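Local coordinates for protein probable serine protease HTRA3 (Homo sapiens, PDB 2P3W) that is probably a serine protease of the HtrA family, whose PDZ domain binds peptides ending in hydrophobic residues, at residues A[71-76]-A[83-88]. Residues are numbered along the deposited sequence; the frame is centred on the assembly and turned at random.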
loop_
_atom_site.group_PDB
_atom_site.type_symbol
_atom_site.label_atom_id
_atom_site.label_comp_id
_atom_site.label_asym_id
_atom_site.label_seq_id
_atom_site.Cartn_x
_atom_site.Cartn_y
_atom_site.Cartn_z
ATOM N N SER A 71 0.911 15.988 -2.850
ATOM C CA SER A 71 1.680 16.056 -4.103
ATOM C C SER A 71 3.141 16.451 -3.874
ATOM O O SER A 71 4.044 16.036 -4.640
ATOM C CB SER A 71 1.022 17.032 -5.081
ATOM O OG SER A 71 1.036 18.366 -4.583
ATOM N N GLU A 72 3.386 17.260 -2.840
ATOM C CA GLU A 72 4.744 17.703 -2.528
ATOM C C GLU A 72 5.557 16.543 -1.993
ATOM O O GLU A 72 6.739 16.425 -2.301
ATOM C CB GLU A 72 4.732 18.836 -1.495
ATOM C CG GLU A 72 4.061 20.105 -1.998
ATOM C CD GLU A 72 3.782 21.114 -0.906
ATOM O OE1 GLU A 72 3.629 20.738 0.267
ATOM O OE2 GLU A 72 3.690 22.306 -1.239
ATOM N N LEU A 73 4.942 15.665 -1.198
ATOM C CA LEU A 73 5.681 14.516 -0.668
ATOM C C LEU A 73 5.932 13.493 -1.793
ATOM O O LEU A 73 7.018 12.896 -1.912
ATOM C CB LEU A 73 4.945 13.875 0.504
ATOM C CG LEU A 73 5.677 12.684 1.142
ATOM C CD1 LEU A 73 7.109 13.034 1.636
ATOM C CD2 LEU A 73 4.794 12.172 2.270
ATOM N N GLN A 74 4.923 13.275 -2.617
ATOM C CA GLN A 74 5.115 12.449 -3.821
ATOM C C GLN A 74 6.343 12.926 -4.627
ATOM O O GLN A 74 7.183 12.116 -5.041
ATOM C CB GLN A 74 3.863 12.496 -4.694
ATOM C CG GLN A 74 3.884 11.450 -5.784
ATOM C CD GLN A 74 2.699 11.533 -6.717
ATOM O OE1 GLN A 74 1.656 12.108 -6.376
ATOM N NE2 GLN A 74 2.850 10.965 -7.916
ATOM N N GLU A 75 6.464 14.233 -4.839
ATOM C CA GLU A 75 7.580 14.779 -5.617
ATOM C C GLU A 75 8.916 14.547 -4.887
ATOM O O GLU A 75 9.925 14.209 -5.505
ATOM C CB GLU A 75 7.364 16.272 -5.907
ATOM C CG GLU A 75 8.526 17.006 -6.584
ATOM C CD GLU A 75 8.630 16.768 -8.075
ATOM O OE1 GLU A 75 8.165 15.712 -8.566
ATOM O OE2 GLU A 75 9.181 17.671 -8.766
ATOM N N ALA A 76 8.929 14.737 -3.572
ATOM C CA ALA A 76 10.159 14.465 -2.786
ATOM C C ALA A 76 10.601 13.006 -2.853
ATOM O O ALA A 76 11.785 12.715 -3.030
ATOM C CB ALA A 76 9.988 14.894 -1.371
ATOM N N LEU A 83 15.185 11.054 2.680
ATOM C CA LEU A 83 14.291 12.120 3.114
ATOM C C LEU A 83 14.386 12.270 4.632
ATOM O O LEU A 83 14.093 11.314 5.382
ATOM C CB LEU A 83 12.849 11.770 2.737
ATOM C CG LEU A 83 12.524 11.482 1.253
ATOM C CD1 LEU A 83 11.001 11.344 1.097
ATOM C CD2 LEU A 83 13.032 12.560 0.403
ATOM N N LEU A 84 14.769 13.473 5.075
ATOM C CA LEU A 84 14.723 13.830 6.490
ATOM C C LEU A 84 13.318 14.346 6.786
ATOM O O LEU A 84 12.974 15.466 6.434
ATOM C CB LEU A 84 15.818 14.851 6.812
ATOM C CG LEU A 84 17.260 14.380 6.598
ATOM C CD1 LEU A 84 18.222 15.542 6.631
ATOM C CD2 LEU A 84 17.664 13.342 7.628
ATOM N N LEU A 85 12.514 13.504 7.433
ATOM C CA LEU A 85 11.091 13.779 7.628
ATOM C C LEU A 85 10.843 14.195 9.067
ATOM O O LEU A 85 11.198 13.453 9.973
ATOM C CB LEU A 85 10.245 12.553 7.290
ATOM C CG LEU A 85 10.303 12.051 5.826
ATOM C CD1 LEU A 85 9.446 10.849 5.585
ATOM C CD2 LEU A 85 9.921 13.173 4.878
ATOM N N GLU A 86 10.244 15.368 9.237
ATOM C CA GLU A 86 9.831 15.903 10.532
ATOM C C GLU A 86 8.396 15.469 10.763
ATOM O O GLU A 86 7.520 15.729 9.933
ATOM C CB GLU A 86 9.908 17.435 10.486
ATOM C CG GLU A 86 9.723 18.227 11.802
ATOM C CD GLU A 86 10.103 19.722 11.631
ATOM O OE1 GLU A 86 11.233 20.031 11.176
ATOM O OE2 GLU A 86 9.265 20.597 11.926
ATOM N N VAL A 87 8.160 14.817 11.893
ATOM C CA VAL A 87 6.876 14.213 12.191
ATOM C C VAL A 87 6.353 14.706 13.543
ATOM O O VAL A 87 7.094 14.873 14.502
ATOM C CB VAL A 87 7.018 12.664 12.229
ATOM C CG1 VAL A 87 5.914 11.997 13.050
ATOM C CG2 VAL A 87 7.132 12.078 10.802
ATOM N N ARG A 88 5.052 14.957 13.585
ATOM C CA ARG A 88 4.331 15.216 14.821
ATOM C C ARG A 88 3.600 13.945 15.209
ATOM O O ARG A 88 2.779 13.447 14.419
ATOM C CB ARG A 88 3.294 16.315 14.613
ATOM C CG ARG A 88 3.851 17.622 14.118
ATOM C CD ARG A 88 4.620 18.338 15.188
ATOM N NE ARG A 88 5.210 19.551 14.631
ATOM C CZ ARG A 88 6.474 19.682 14.218
ATOM N NH1 ARG A 88 7.337 18.669 14.294
ATOM N NH2 ARG A 88 6.878 20.857 13.722
#
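L83 and L85 reach from one strand of the PDZ domain to L73 and A76 on helix 70-79, the helix that in this fold flanks the peptide-binding groove together with strand 10-14. Helix and strand run roughly antiparallel, at 152°, and their axes come no closer than 11.2 Å, a gap bridged by leucine side chains. L83, at the start of the strand, meets both helix residues. Its CG lies beside the backbone N and anti to the carbonyl carbon (chi1 -57°), which sends the forked end to the helix. There CD2 lies 3.7 Å from A76 O. The small methyl of A76 suits this place, because it lets the leucine branch come up against the helix backbone. The other branch, L83 CD1, packs 4.3 Å from L73 CD1. L84 points the other way, as alternation along a strand requires, and its backbone N bonds to N63 OD1. L85 returns to the buried side, where its CD2 sits 4.3 Å from L73 CD1; it also touches V62, I53 and I98, a setting fit for a branched apolar residue. L73 also packs on I10 and M12 of strand 10-14, while Q74 OE1 accepts a hydrogen bond from R110 NE in the C-terminal FGRWV sequence of the second subunit. With E86 the outer side follows again, and V87 turns inward against F96. R88 NH1 pairs with D93, and R88 NH2 forms a salt bridge with E86, so two acids hold the guanidinium. NH2 comes to E86 OE2 on its anti side, 3.0 Å away and bent to 148° at the hydrogen, with the carboxylate oxygen tilted from the guanidinium plane.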